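Local structure of histidine acid phosphatase (Bifidobacterium longum subsp. infantis, 6RXG) at residues K233-N238 against A350-A355; D60-R65 against W268-D273; G50-S55 against T444-N449; T93-E98 against G328-A333; P189-F194 against Q376-D381. The protein probably hydrolyses phosphate from inositol phosphates such as phytate and from 2,3-bisphosphoglycerate, as a histidine acid phosphatase of the MINPP1 subfamily. The protein carries 1 engineered substitution. All blocks are in the same frame, centred on the assembly; numbering follows the deposited sequence.

In the fold
Contact 3 holds the phosphate ion and lies nearest the middle of the chain, about 5 Å from its centre; the chain between its two segments contains all four other contacts. Contacts 1, 4 and 5 have centres about 21, 19 and 19 Å from that of contact 3. Contact 4 reaches it through a weak hydrogen bond from Leu54 N to Asn96 OD1, and contact 2 through Asp60, which packs on Leu54. Asp60 also ties contact 2 to contact 4, since its OD2 is probably hydrogen-bonded to Thr93 OG1. Contacts 4 and 5 lie on opposite sides of the chain's centre, their own centres about 36 Å apart; the zinc of contact 4 belongs to a peripheral site.

Contact 1 of 5, residues K233-N238 against A350-A355; sequences KTIGDN and AWALDA
Ile235 presses its whole side chain into the angle between the indole of Trp351 and the backbone of helix 342-361. Its CG2, anti to the backbone N (chi1 of the CG1 branch -64°), sits over one face of the six-membered ring, 3.9 Å from the centroid and 15° off the normal, a CH-pi contact over the face. The other branch runs out straight along CG1, which lies 3.8 Å from Trp351 CZ2, to CD1, which meets Ala355 CB at 3.5 Å. This is the tight end, where two carbons stand closer than usual van der Waals contact. Ile235 CG2 also approaches Ala352 CB, at 4.4 Å.

The other end is looser. Asn238, partly exposed, comes no nearer than 4.1 Å from OD1 to Trp351 CZ3, at the ring edge, with the amide plane almost perpendicular to the indole. OD1 is engaged elsewhere, as the N-cap of helix 239-249 with Val241 N. The indole itself is held by a hydrogen bond from NE1 to Tyr431 O and by an edge-to-face contact with Tyr433. Replacing the indole by an alanine is likely to leave Tyr431 O without this donor and open a gap over Ile235 CG2. Glu232 on helix 226-236 and Glu356 and Glu360 on helix 342-361 all bind one zinc, so this is apolar helix-to-helix packing beside a metal site that the same two helices share.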
# COMPACT_ATOMS: atom_id res chain seq x y z
N LYS A 233 5.62 15.60 -15.37
CA LYS A 233 6.08 16.98 -15.49
C LYS A 233 4.89 17.92 -15.62
O LYS A 233 4.82 18.95 -14.93
CB LYS A 233 7.00 17.14 -16.69
CG LYS A 233 7.76 18.46 -16.68
CD LYS A 233 8.26 18.85 -18.07
CE LYS A 233 7.42 19.95 -18.70
NZ LYS A 233 8.24 20.81 -19.61
N THR A 234 3.96 17.59 -16.52
CA THR A 234 2.74 18.38 -16.66
C THR A 234 2.05 18.59 -15.32
O THR A 234 1.57 19.68 -15.01
CB THR A 234 1.80 17.68 -17.65
OG1 THR A 234 2.38 17.76 -18.97
CG2 THR A 234 0.37 18.31 -17.65
N ILE A 235 1.97 17.53 -14.50
CA ILE A 235 1.22 17.64 -13.26
C ILE A 235 2.01 18.43 -12.23
O ILE A 235 1.44 19.27 -11.51
CB ILE A 235 0.86 16.23 -12.74
CG1 ILE A 235 -0.09 15.58 -13.78
CG2 ILE A 235 0.23 16.32 -11.36
CD1 ILE A 235 -0.56 14.22 -13.41
N GLY A 236 3.32 18.20 -12.16
CA GLY A 236 4.14 18.93 -11.21
C GLY A 236 4.16 20.43 -11.46
O GLY A 236 4.27 21.22 -10.53
N ASP A 237 4.07 20.84 -12.73
CA ASP A 237 4.10 22.25 -13.11
C ASP A 237 2.71 22.84 -13.32
O ASP A 237 2.60 23.98 -13.76
CB ASP A 237 4.90 22.44 -14.40
CG ASP A 237 6.34 21.97 -14.27
OD1 ASP A 237 6.80 21.79 -13.12
OD2 ASP A 237 7.00 21.78 -15.32
N ASN A 238 1.66 22.08 -13.05
CA ASN A 238 0.30 22.55 -13.25
C ASN A 238 0.05 23.84 -12.47
O ASN A 238 0.44 23.96 -11.31
CB ASN A 238 -0.67 21.47 -12.82
CG ASN A 238 -2.09 21.93 -12.84
OD1 ASN A 238 -2.63 22.34 -11.84
ND2 ASN A 238 -2.71 21.87 -14.01
N ALA A 350 -3.15 15.53 -3.03
CA ALA A 350 -3.48 14.11 -3.12
C ALA A 350 -3.48 13.66 -4.57
O ALA A 350 -2.97 12.58 -4.89
CB ALA A 350 -4.83 13.85 -2.45
N TRP A 351 -4.03 14.49 -5.47
CA TRP A 351 -3.96 14.19 -6.90
C TRP A 351 -2.51 14.08 -7.37
O TRP A 351 -2.16 13.15 -8.11
CB TRP A 351 -4.71 15.25 -7.71
CG TRP A 351 -4.42 15.20 -9.19
CD1 TRP A 351 -4.55 14.11 -10.01
CD2 TRP A 351 -3.99 16.28 -10.02
NE1 TRP A 351 -4.21 14.45 -11.30
CE2 TRP A 351 -3.87 15.78 -11.33
CE3 TRP A 351 -3.70 17.63 -9.78
CZ2 TRP A 351 -3.46 16.58 -12.41
CZ3 TRP A 351 -3.30 18.42 -10.85
CH2 TRP A 351 -3.19 17.89 -12.15
N ALA A 352 -1.66 15.04 -7.00
CA ALA A 352 -0.27 14.99 -7.45
C ALA A 352 0.43 13.73 -6.95
O ALA A 352 1.18 13.08 -7.69
CB ALA A 352 0.49 16.23 -6.99
N LEU A 353 0.19 13.37 -5.69
CA LEU A 353 0.79 12.17 -5.13
C LEU A 353 0.21 10.92 -5.78
O LEU A 353 0.95 10.01 -6.17
CB LEU A 353 0.57 12.16 -3.61
CG LEU A 353 1.68 11.68 -2.69
CD1 LEU A 353 2.90 12.62 -2.79
CD2 LEU A 353 1.16 11.62 -1.25
N ASP A 354 -1.12 10.87 -5.92
CA ASP A 354 -1.75 9.73 -6.59
C ASP A 354 -1.25 9.57 -8.02
O ASP A 354 -1.09 8.44 -8.51
CB ASP A 354 -3.27 9.88 -6.60
CG ASP A 354 -3.90 9.50 -5.27
OD1 ASP A 354 -3.22 8.91 -4.40
OD2 ASP A 354 -5.09 9.77 -5.10
N ALA A 355 -1.02 10.69 -8.72
CA ALA A 355 -0.64 10.59 -10.12
C ALA A 355 0.69 9.87 -10.27
O ALA A 355 0.86 9.06 -11.19
CB ALA A 355 -0.59 11.97 -10.78

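Contact 2 of 5, residues D60-R65 against W268-D273; sequences DALLMR and WYNTTD
Asn270 meets the first turn of helix 59-73 with both ends of its amide: ND2 is hydrogen-bonded to Tyr57 O, just ahead of the helix, while OD1 rests against the methyl of Ala61, 3.2 Å from its CB. The next residue, Leu62, pushes CD2 against the backbone of the opposing segment, 3.5 Å from Trp268 O and 3.6 Å from Asn270 N.

Arg65 reaches farthest. The bend at chi2 (-69°) lays Arg65 CD 3.5 Å from Thr271 O, and the one at chi3 turns the guanidinium so that this oxygen lies at its edge, in its plane. The charge is met within the helix, where NH1 forms a salt bridge with Glu68. Trp268 packs on the backbone of the same residue, one ring face turned to Arg65 C, and its NE1 is hydrogen-bonded to Thr69 OG1. With an alanine in place of Arg65, Glu68 is likely to lose its positive mate and Thr271 O its cover. Asn270 centres an inverse gamma turn, closed by a weak bond from Thr271 N to Tyr269 O, where the chain leaves strand 268-269; a helix here packs on one strand of a small two-stranded antiparallel sheet, completed by strand 301-302.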
# COMPACT_ATOMS: atom_id res chain seq x y z
N ASP A 60 10.41 16.20 6.83
CA ASP A 60 10.58 16.93 8.06
C ASP A 60 11.93 17.64 8.09
O ASP A 60 12.04 18.78 8.58
CB ASP A 60 10.41 15.98 9.26
CG ASP A 60 11.29 14.71 9.17
OD1 ASP A 60 11.66 14.27 8.06
OD2 ASP A 60 11.57 14.13 10.24
N ALA A 61 12.96 17.00 7.54
CA ALA A 61 14.29 17.61 7.50
C ALA A 61 14.29 18.86 6.64
O ALA A 61 14.83 19.90 7.04
CB ALA A 61 15.32 16.61 6.95
N LEU A 62 13.71 18.77 5.45
CA LEU A 62 13.77 19.90 4.52
C LEU A 62 12.95 21.08 5.02
O LEU A 62 13.35 22.24 4.86
CB LEU A 62 13.28 19.47 3.14
CG LEU A 62 14.35 18.74 2.33
CD1 LEU A 62 13.71 17.94 1.19
CD2 LEU A 62 15.40 19.72 1.80
N LEU A 63 11.77 20.81 5.58
CA LEU A 63 10.97 21.91 6.10
C LEU A 63 11.64 22.57 7.30
O LEU A 63 11.46 23.78 7.52
CB LEU A 63 9.57 21.43 6.45
CG LEU A 63 8.70 21.19 5.19
CD1 LEU A 63 7.41 20.51 5.56
CD2 LEU A 63 8.40 22.47 4.35
N MET A 64 12.40 21.82 8.10
CA MET A 64 13.15 22.46 9.18
C MET A 64 14.23 23.37 8.62
O MET A 64 14.44 24.47 9.13
CB MET A 64 13.76 21.42 10.13
CG MET A 64 14.44 22.05 11.36
SD MET A 64 13.27 23.00 12.38
CE MET A 64 12.52 21.70 13.38
N ARG A 65 14.91 22.95 7.55
CA ARG A 65 15.90 23.83 6.94
C ARG A 65 15.23 25.09 6.41
O ARG A 65 15.75 26.21 6.59
CB ARG A 65 16.65 23.10 5.83
CG ARG A 65 17.60 22.02 6.31
CD ARG A 65 18.82 22.57 7.07
NE ARG A 65 18.52 23.02 8.44
CZ ARG A 65 19.03 22.50 9.56
NH1 ARG A 65 18.66 23.00 10.73
NH2 ARG A 65 19.90 21.49 9.53
N TRP A 268 16.89 24.77 -0.72
CA TRP A 268 17.35 24.02 0.44
C TRP A 268 17.63 22.59 0.04
O TRP A 268 16.79 21.93 -0.57
CB TRP A 268 16.33 24.06 1.57
CG TRP A 268 16.10 25.44 2.10
CD1 TRP A 268 16.84 26.10 3.02
CD2 TRP A 268 15.02 26.32 1.76
NE1 TRP A 268 16.32 27.34 3.27
CE2 TRP A 268 15.20 27.50 2.50
CE3 TRP A 268 13.94 26.23 0.88
CZ2 TRP A 268 14.33 28.58 2.41
CZ3 TRP A 268 13.07 27.31 0.79
CH2 TRP A 268 13.28 28.47 1.55
N TYR A 269 18.82 22.11 0.37
CA TYR A 269 19.15 20.70 0.20
C TYR A 269 19.05 20.00 1.55
O TYR A 269 19.18 20.62 2.60
CB TYR A 269 20.55 20.50 -0.37
CG TYR A 269 20.69 21.01 -1.78
CD1 TYR A 269 20.90 22.36 -2.03
CD2 TYR A 269 20.61 20.15 -2.86
CE1 TYR A 269 21.02 22.84 -3.31
CE2 TYR A 269 20.73 20.62 -4.16
CZ TYR A 269 20.94 21.96 -4.38
OH TYR A 269 21.07 22.44 -5.66
N ASN A 270 18.83 18.69 1.49
CA ASN A 270 18.72 17.89 2.70
C ASN A 270 20.12 17.65 3.27
O ASN A 270 20.64 16.53 3.27
CB ASN A 270 17.98 16.59 2.39
CG ASN A 270 17.53 15.85 3.64
OD1 ASN A 270 17.66 16.37 4.75
ND2 ASN A 270 16.95 14.66 3.46
N THR A 271 20.75 18.74 3.73
CA THR A 271 22.08 18.71 4.32
C THR A 271 22.07 19.43 5.67
O THR A 271 21.07 20.05 6.05
CB THR A 271 23.14 19.36 3.41
OG1 THR A 271 22.89 20.77 3.32
CG2 THR A 271 23.12 18.74 2.02
N THR A 272 23.19 19.35 6.39
CA THR A 272 23.27 19.90 7.74
C THR A 272 22.90 21.38 7.77
O THR A 272 22.29 21.85 8.74
CB THR A 272 24.67 19.69 8.33
OG1 THR A 272 25.65 20.23 7.44
CG2 THR A 272 24.94 18.21 8.55
N ASP A 273 23.27 22.14 6.74
CA ASP A 273 22.99 23.57 6.71
C ASP A 273 22.12 23.96 5.52
O ASP A 273 22.07 25.14 5.16
CB ASP A 273 24.30 24.37 6.68
CG ASP A 273 25.09 24.16 5.41
OD1 ASP A 273 24.76 23.22 4.64
OD2 ASP A 273 26.05 24.92 5.17

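Contact 3 of 5, residues G50-S55 against T444-N449; sequences GSRGLS and TPMAAN. With PO4 (phosphate ion), chain C.
Gly50 and Ala447 bring two irregular segments to 4.3 Å between their CA atoms, the second turning through a type II beta turn from Pro445 to Ala448 with Ala447 at positive phi (63°). Met446 reaches across from that turn. Bent at chi2, it passes along Ser51, with CB 3.6 Å from Ser51 OG, carries SD to 3.7 Å from Gly50 O, and brings its CE methyl to the aliphatic part of Arg52, 4.1 Å from CG. The two side chains cross at about a right angle. Ser51 OG is hydrogen-bonded to Gln107 and Gln111.

From CG to NE Arg52 is extended, and it presents an edge of the guanidinium to the phosphate, whose phosphorus lies in the guanidinium plane. Arg52 NE donates to PO4 O3 at 2.9 Å and Arg52 NH2 to PO4 O1 at 2.8 Å. Arg52 NH1 donates to Gly53 O at 2.8 Å, again in plane, which helps fix the rotation of the group. Arg48 NH2 and Gln405 NE2 also bind the ion. It probably came from the crystallisation liquor, yet occupies the anion pocket of the RHGxR signature of histidine phosphatases, which supplies Arg48 and Arg52, consistent with a place for the substrate's phosphate.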
# COMPACT_ATOMS: atom_id res chain seq x y z
N GLY A 50 0.51 -2.13 7.45
CA GLY A 50 -0.33 -1.10 8.01
C GLY A 50 0.39 0.24 8.06
O GLY A 50 1.51 0.40 7.58
N SER A 51 -0.30 1.21 8.66
CA SER A 51 0.22 2.57 8.82
C SER A 51 1.64 2.56 9.34
O SER A 51 2.02 1.74 10.19
CB SER A 51 -0.68 3.35 9.77
OG SER A 51 -1.95 3.54 9.18
N ARG A 52 2.42 3.52 8.85
CA ARG A 52 3.84 3.62 9.15
C ARG A 52 4.20 5.07 9.46
O ARG A 52 3.44 5.99 9.16
CB ARG A 52 4.67 3.12 7.96
CG ARG A 52 4.47 3.91 6.66
CD ARG A 52 5.67 3.73 5.72
NE ARG A 52 5.50 4.34 4.40
CZ ARG A 52 5.70 5.63 4.11
NH1 ARG A 52 6.04 6.51 5.06
NH2 ARG A 52 5.55 6.06 2.86
N GLY A 53 5.36 5.26 10.08
CA GLY A 53 5.94 6.58 10.17
C GLY A 53 6.56 7.02 8.86
O GLY A 53 6.44 6.37 7.81
N LEU A 54 7.24 8.17 8.92
CA LEU A 54 8.01 8.66 7.77
C LEU A 54 9.03 7.62 7.32
O LEU A 54 9.61 6.91 8.14
CB LEU A 54 8.73 9.96 8.12
CG LEU A 54 7.83 11.16 8.38
CD1 LEU A 54 8.59 12.38 8.92
CD2 LEU A 54 7.07 11.52 7.09
N SER A 55 9.25 7.54 6.00
CA SER A 55 10.19 6.57 5.45
C SER A 55 11.62 6.97 5.75
O SER A 55 12.49 6.10 5.91
CB SER A 55 10.00 6.43 3.93
OG SER A 55 8.65 6.45 3.55
N THR A 444 -5.41 1.60 -2.54
CA THR A 444 -4.32 1.10 -1.71
C THR A 444 -4.15 1.93 -0.44
O THR A 444 -3.09 2.53 -0.20
CB THR A 444 -3.03 1.08 -2.54
OG1 THR A 444 -1.92 0.70 -1.71
CG2 THR A 444 -2.74 2.43 -3.16
N PRO A 445 -5.16 1.95 0.42
CA PRO A 445 -4.96 2.53 1.76
C PRO A 445 -3.91 1.74 2.51
O PRO A 445 -3.46 0.67 2.08
CB PRO A 445 -6.33 2.39 2.43
CG PRO A 445 -6.95 1.23 1.73
CD PRO A 445 -6.47 1.33 0.30
N MET A 446 -3.55 2.25 3.68
CA MET A 446 -2.75 1.44 4.58
C MET A 446 -3.53 0.18 4.94
O MET A 446 -4.77 0.21 5.07
CB MET A 446 -2.38 2.26 5.82
CG MET A 446 -1.42 3.38 5.53
SD MET A 446 0.21 2.76 5.05
CE MET A 446 1.00 4.24 4.42
N ALA A 447 -2.82 -0.94 4.98
CA ALA A 447 -3.38 -2.27 5.23
C ALA A 447 -4.37 -2.72 4.13
O ALA A 447 -5.14 -3.66 4.33
CB ALA A 447 -4.03 -2.35 6.61
N ALA A 448 -4.36 -2.10 2.95
CA ALA A 448 -5.16 -2.59 1.85
C ALA A 448 -4.96 -4.09 1.67
O ALA A 448 -3.84 -4.60 1.75
CB ALA A 448 -4.80 -1.85 0.56
N ASN A 449 -6.03 -4.83 1.41
CA ASN A 449 -5.85 -6.27 1.27
C ASN A 449 -6.88 -6.87 0.33
O ASN A 449 -7.99 -6.36 0.16
CB ASN A 449 -5.91 -6.98 2.63
CG ASN A 449 -7.22 -6.75 3.35
OD1 ASN A 449 -8.14 -7.59 3.31
ND2 ASN A 449 -7.31 -5.62 4.03
P PO4 C . 5.13 3.10 0.96
O1 PO4 C . 5.45 4.49 0.51
O2 PO4 C . 4.58 2.29 -0.19
O3 PO4 C . 4.14 3.12 2.10
O4 PO4 C . 6.42 2.48 1.47

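Contact 4 of 5, residues T93-E98 against G328-A333; sequences TAANVE and GDHTFA. With ZN (zinc ion), chain E.
Glu98 and His330 reach a zinc ion from opposite directions, Glu98 OE2 and His330 NE2 each 2.0 Å from the metal. A water lies 2.4 Å from the zinc, in the plane of the imidazole. The carboxylate binds unevenly: Glu98 OE1 stands 2.7 Å from zinc, also at the imidazole edge and near its plane, while the carboxylate plane is turned 54° from the ring. Glu98 OE1 and His330 NE2 are close but share no hydrogen bond, since that nitrogen is spent on the metal.

What sets these ligands comes next. The far nitrogen of the imidazole, ND1, is hydrogen-bonded to Gly91 O of helix 79-99, which fixes the rotation of the ring and leaves NE2 facing outward to the metal. With CG between its backbone N and carbonyl carbon (chi1 60°), His330 lays the ring against the helix, where Ala94 CB covers one face as a CH-pi contact, 3.9 Å from the centroid and 20° off the normal. Glu98 stands one turn after Ala94, its N bonded to Ala94 O, and its chain runs extended beyond CG to the metal.

Farther in, Ala95 CB packs on Phe332 CE1 at 3.8 Å, and Phe332 also touches Asn88 and Ile92 of the same helix. With only methyl groups at Ala94 and Ala95, the loop of His330 lies close to the helix, while the exposed Glu98 marks the solvent side. The result is a surface zinc site joining helix 79-99 to the loop between helices 305-321 and 342-361.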
# COMPACT_ATOMS: atom_id res chain seq x y z
N THR A 93 9.41 14.70 13.94
CA THR A 93 10.75 14.14 13.84
C THR A 93 11.09 13.30 15.07
O THR A 93 11.53 12.15 14.96
CB THR A 93 11.78 15.26 13.64
OG1 THR A 93 11.57 15.90 12.38
CG2 THR A 93 13.20 14.67 13.65
N ALA A 94 10.87 13.86 16.26
CA ALA A 94 11.16 13.13 17.49
C ALA A 94 10.39 11.82 17.54
O ALA A 94 10.93 10.77 17.91
CB ALA A 94 10.82 14.00 18.70
N ALA A 95 9.11 11.86 17.18
CA ALA A 95 8.29 10.65 17.22
C ALA A 95 8.81 9.58 16.26
O ALA A 95 8.72 8.38 16.55
CB ALA A 95 6.83 11.02 16.89
N ASN A 96 9.35 9.98 15.10
CA ASN A 96 9.93 8.99 14.19
C ASN A 96 11.28 8.47 14.67
O ASN A 96 11.61 7.30 14.46
CB ASN A 96 10.05 9.59 12.79
CG ASN A 96 8.74 9.54 12.07
OD1 ASN A 96 8.37 8.51 11.53
ND2 ASN A 96 8.01 10.65 12.08
N VAL A 97 12.09 9.32 15.32
CA VAL A 97 13.31 8.79 15.91
C VAL A 97 12.96 7.73 16.95
O VAL A 97 13.65 6.71 17.07
CB VAL A 97 14.15 9.94 16.51
CG1 VAL A 97 15.30 9.38 17.32
CG2 VAL A 97 14.65 10.85 15.41
N GLU A 98 11.90 7.98 17.72
CA GLU A 98 11.52 7.06 18.79
C GLU A 98 10.93 5.77 18.24
O GLU A 98 11.21 4.68 18.75
CB GLU A 98 10.51 7.72 19.73
CG GLU A 98 11.11 8.85 20.59
CD GLU A 98 10.06 9.67 21.32
OE1 GLU A 98 8.93 9.83 20.80
OE2 GLU A 98 10.38 10.14 22.43
N GLY A 328 1.77 13.04 24.48
CA GLY A 328 2.94 13.42 25.25
C GLY A 328 3.31 14.86 25.02
O GLY A 328 2.48 15.69 24.62
N ASP A 329 4.58 15.18 25.24
CA ASP A 329 4.99 16.57 25.32
C ASP A 329 5.61 17.10 24.03
O ASP A 329 5.97 18.28 23.98
CB ASP A 329 5.95 16.75 26.49
CG ASP A 329 5.22 16.93 27.80
OD1 ASP A 329 4.49 17.93 27.92
OD2 ASP A 329 5.35 16.07 28.70
N HIS A 330 5.70 16.29 22.97
CA HIS A 330 6.15 16.78 21.67
C HIS A 330 5.18 16.27 20.59
O HIS A 330 5.56 15.62 19.61
CB HIS A 330 7.58 16.36 21.37
CG HIS A 330 7.80 14.88 21.36
ND1 HIS A 330 7.49 14.09 20.27
CD2 HIS A 330 8.30 14.05 22.30
CE1 HIS A 330 7.80 12.83 20.54
NE2 HIS A 330 8.29 12.78 21.77
N THR A 331 3.91 16.60 20.76
CA THR A 331 2.90 16.24 19.80
C THR A 331 3.03 17.10 18.55
O THR A 331 3.84 18.03 18.48
CB THR A 331 1.51 16.38 20.43
OG1 THR A 331 1.36 17.72 20.91
CG2 THR A 331 1.35 15.39 21.60
N PHE A 332 2.18 16.81 17.57
CA PHE A 332 2.18 17.54 16.32
C PHE A 332 0.73 17.73 15.88
O PHE A 332 -0.12 16.87 16.14
CB PHE A 332 2.99 16.80 15.23
CG PHE A 332 2.97 15.29 15.36
CD1 PHE A 332 3.80 14.64 16.24
CD2 PHE A 332 2.11 14.54 14.58
CE1 PHE A 332 3.76 13.26 16.36
CE2 PHE A 332 2.07 13.17 14.69
CZ PHE A 332 2.89 12.53 15.58
N ALA A 333 0.46 18.86 15.24
CA ALA A 333 -0.90 19.25 14.87
C ALA A 333 -0.89 19.81 13.44
O ALA A 333 -1.25 20.97 13.17
CB ALA A 333 -1.46 20.25 15.88
ZN ZN E . 8.85 11.31 23.04
O HOH W 1 9.82 11.89 25.13

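Contact 5 of 5, residues P189-F194 against Q376-D381; sequences PDTLYF and QPLLDD
Leu378 and Thr191 owe their meeting to two first torsions. In Leu378 CG is anti to the backbone N (chi1 180°), which lays CD1 against Thr191 and Leu192; in Thr191 a chi1 of 63° sends the methyl CG2 to the opposing helix and the hydroxyl to a water. The backbones come close here, 4.7 Å from Thr191 CA to Leu378 CA. Thr191 CG2 lies 3.7 Å from Pro377 O and also beside Asp381 CB.

The carbonyl oxygen of Thr191 is buried against Leu378, 3.6 Å from its CB, and has no polar partner in the model, a cost probably offset by the apolar contacts around it. Leu192 CD2 adds one of these, 4.1 Å from Leu378 CD1, and Phe194 another, crossing Leu378 at about a right angle with Phe194 CE2 3.9 Å from Leu378 CB. Asp190 O serves two neighbours, lying 3.7 Å from Pro377 CB and in the plane of the Phe194 ring at its edge.

No direct hydrogen bond joins the segments, but a water does: Thr191 OG1 donates to it at 2.8 Å, and it donates in turn to Asp381 OD2 at 2.7 Å. That carboxylate oxygen also forms a salt bridge with Arg400. Strand 395-402, which bears Arg400, is touched by Leu192 and Leu378 as well, while Phe194 and Leu378 reach helix 404-414 and Pro377 reaches helix 210-224, placing the contact among two helices and a strand of the central sheet.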
# COMPACT_ATOMS: atom_id res chain seq x y z
N PRO A 189 10.04 -12.60 -1.70
CA PRO A 189 10.09 -11.34 -2.46
C PRO A 189 9.78 -11.49 -3.94
O PRO A 189 9.58 -10.47 -4.61
CB PRO A 189 11.53 -10.86 -2.25
CG PRO A 189 12.30 -12.11 -1.94
CD PRO A 189 11.37 -13.00 -1.19
N ASP A 190 9.75 -12.70 -4.47
CA ASP A 190 9.39 -12.87 -5.88
C ASP A 190 7.91 -12.59 -6.13
O ASP A 190 7.56 -12.10 -7.20
CB ASP A 190 9.74 -14.27 -6.37
CG ASP A 190 11.23 -14.48 -6.48
OD1 ASP A 190 12.02 -13.54 -6.21
OD2 ASP A 190 11.61 -15.61 -6.85
N THR A 191 7.05 -12.84 -5.14
CA THR A 191 5.63 -12.52 -5.26
C THR A 191 5.23 -11.30 -4.43
O THR A 191 4.14 -10.75 -4.65
CB THR A 191 4.76 -13.70 -4.82
OG1 THR A 191 5.00 -13.97 -3.44
CG2 THR A 191 5.03 -14.97 -5.67
N LEU A 192 6.07 -10.87 -3.49
CA LEU A 192 5.72 -9.79 -2.59
C LEU A 192 6.66 -8.60 -2.71
O LEU A 192 6.48 -7.61 -2.00
CB LEU A 192 5.67 -10.32 -1.14
CG LEU A 192 4.74 -11.54 -0.97
CD1 LEU A 192 4.76 -12.04 0.43
CD2 LEU A 192 3.30 -11.22 -1.37
N TYR A 193 7.61 -8.65 -3.64
CA TYR A 193 8.53 -7.54 -3.86
C TYR A 193 9.03 -7.63 -5.30
O TYR A 193 10.22 -7.49 -5.57
CB TYR A 193 9.67 -7.62 -2.85
CG TYR A 193 10.22 -6.27 -2.42
CD1 TYR A 193 9.55 -5.49 -1.51
CD2 TYR A 193 11.40 -5.79 -2.94
CE1 TYR A 193 10.05 -4.24 -1.12
CE2 TYR A 193 11.91 -4.57 -2.57
CZ TYR A 193 11.23 -3.80 -1.65
OH TYR A 193 11.76 -2.57 -1.29
N PHE A 194 8.11 -7.86 -6.24
CA PHE A 194 8.49 -8.13 -7.62
C PHE A 194 8.88 -6.88 -8.40
O PHE A 194 9.23 -6.98 -9.57
CB PHE A 194 7.34 -8.84 -8.35
CG PHE A 194 5.97 -8.28 -8.03
CD1 PHE A 194 5.59 -7.02 -8.51
CD2 PHE A 194 5.06 -9.02 -7.28
CE1 PHE A 194 4.35 -6.50 -8.22
CE2 PHE A 194 3.80 -8.50 -6.99
CZ PHE A 194 3.44 -7.24 -7.46
N GLN A 376 2.04 -10.33 -12.21
CA GLN A 376 1.68 -11.67 -12.66
C GLN A 376 2.20 -12.77 -11.74
O GLN A 376 1.46 -13.74 -11.51
CB GLN A 376 2.18 -11.88 -14.10
CG GLN A 376 1.66 -13.16 -14.74
CD GLN A 376 0.16 -13.11 -14.99
OE1 GLN A 376 -0.36 -12.12 -15.51
NE2 GLN A 376 -0.55 -14.15 -14.57
N PRO A 377 3.43 -12.70 -11.20
CA PRO A 377 3.88 -13.77 -10.29
C PRO A 377 2.98 -13.93 -9.08
O PRO A 377 2.82 -15.06 -8.58
CB PRO A 377 5.28 -13.34 -9.87
CG PRO A 377 5.69 -12.26 -10.83
CD PRO A 377 4.50 -11.76 -11.56
N LEU A 378 2.37 -12.84 -8.61
CA LEU A 378 1.49 -12.93 -7.44
C LEU A 378 0.14 -13.49 -7.85
O LEU A 378 -0.41 -14.37 -7.16
CB LEU A 378 1.33 -11.56 -6.79
CG LEU A 378 0.42 -11.52 -5.55
CD1 LEU A 378 0.92 -12.46 -4.45
CD2 LEU A 378 0.26 -10.09 -5.03
N LEU A 379 -0.39 -13.05 -8.98
CA LEU A 379 -1.61 -13.68 -9.49
C LEU A 379 -1.37 -15.16 -9.76
O LEU A 379 -2.21 -15.99 -9.40
CB LEU A 379 -2.10 -12.98 -10.76
CG LEU A 379 -3.35 -13.57 -11.44
CD1 LEU A 379 -4.49 -13.75 -10.46
CD2 LEU A 379 -3.79 -12.65 -12.58
N ASP A 380 -0.22 -15.51 -10.36
CA ASP A 380 0.13 -16.92 -10.56
C ASP A 380 0.07 -17.66 -9.23
O ASP A 380 -0.44 -18.78 -9.15
CB ASP A 380 1.53 -17.08 -11.18
CG ASP A 380 1.62 -16.67 -12.64
OD1 ASP A 380 0.58 -16.46 -13.30
OD2 ASP A 380 2.77 -16.58 -13.13
N ASP A 381 0.67 -17.09 -8.19
CA ASP A 381 0.72 -17.79 -6.90
C ASP A 381 -0.65 -17.88 -6.25
O ASP A 381 -0.96 -18.88 -5.59
CB ASP A 381 1.70 -17.10 -5.95
CG ASP A 381 2.23 -18.03 -4.90
OD1 ASP A 381 2.95 -18.98 -5.25
OD2 ASP A 381 1.94 -17.80 -3.70
O HOH W 2 3.15 -15.82 -2.38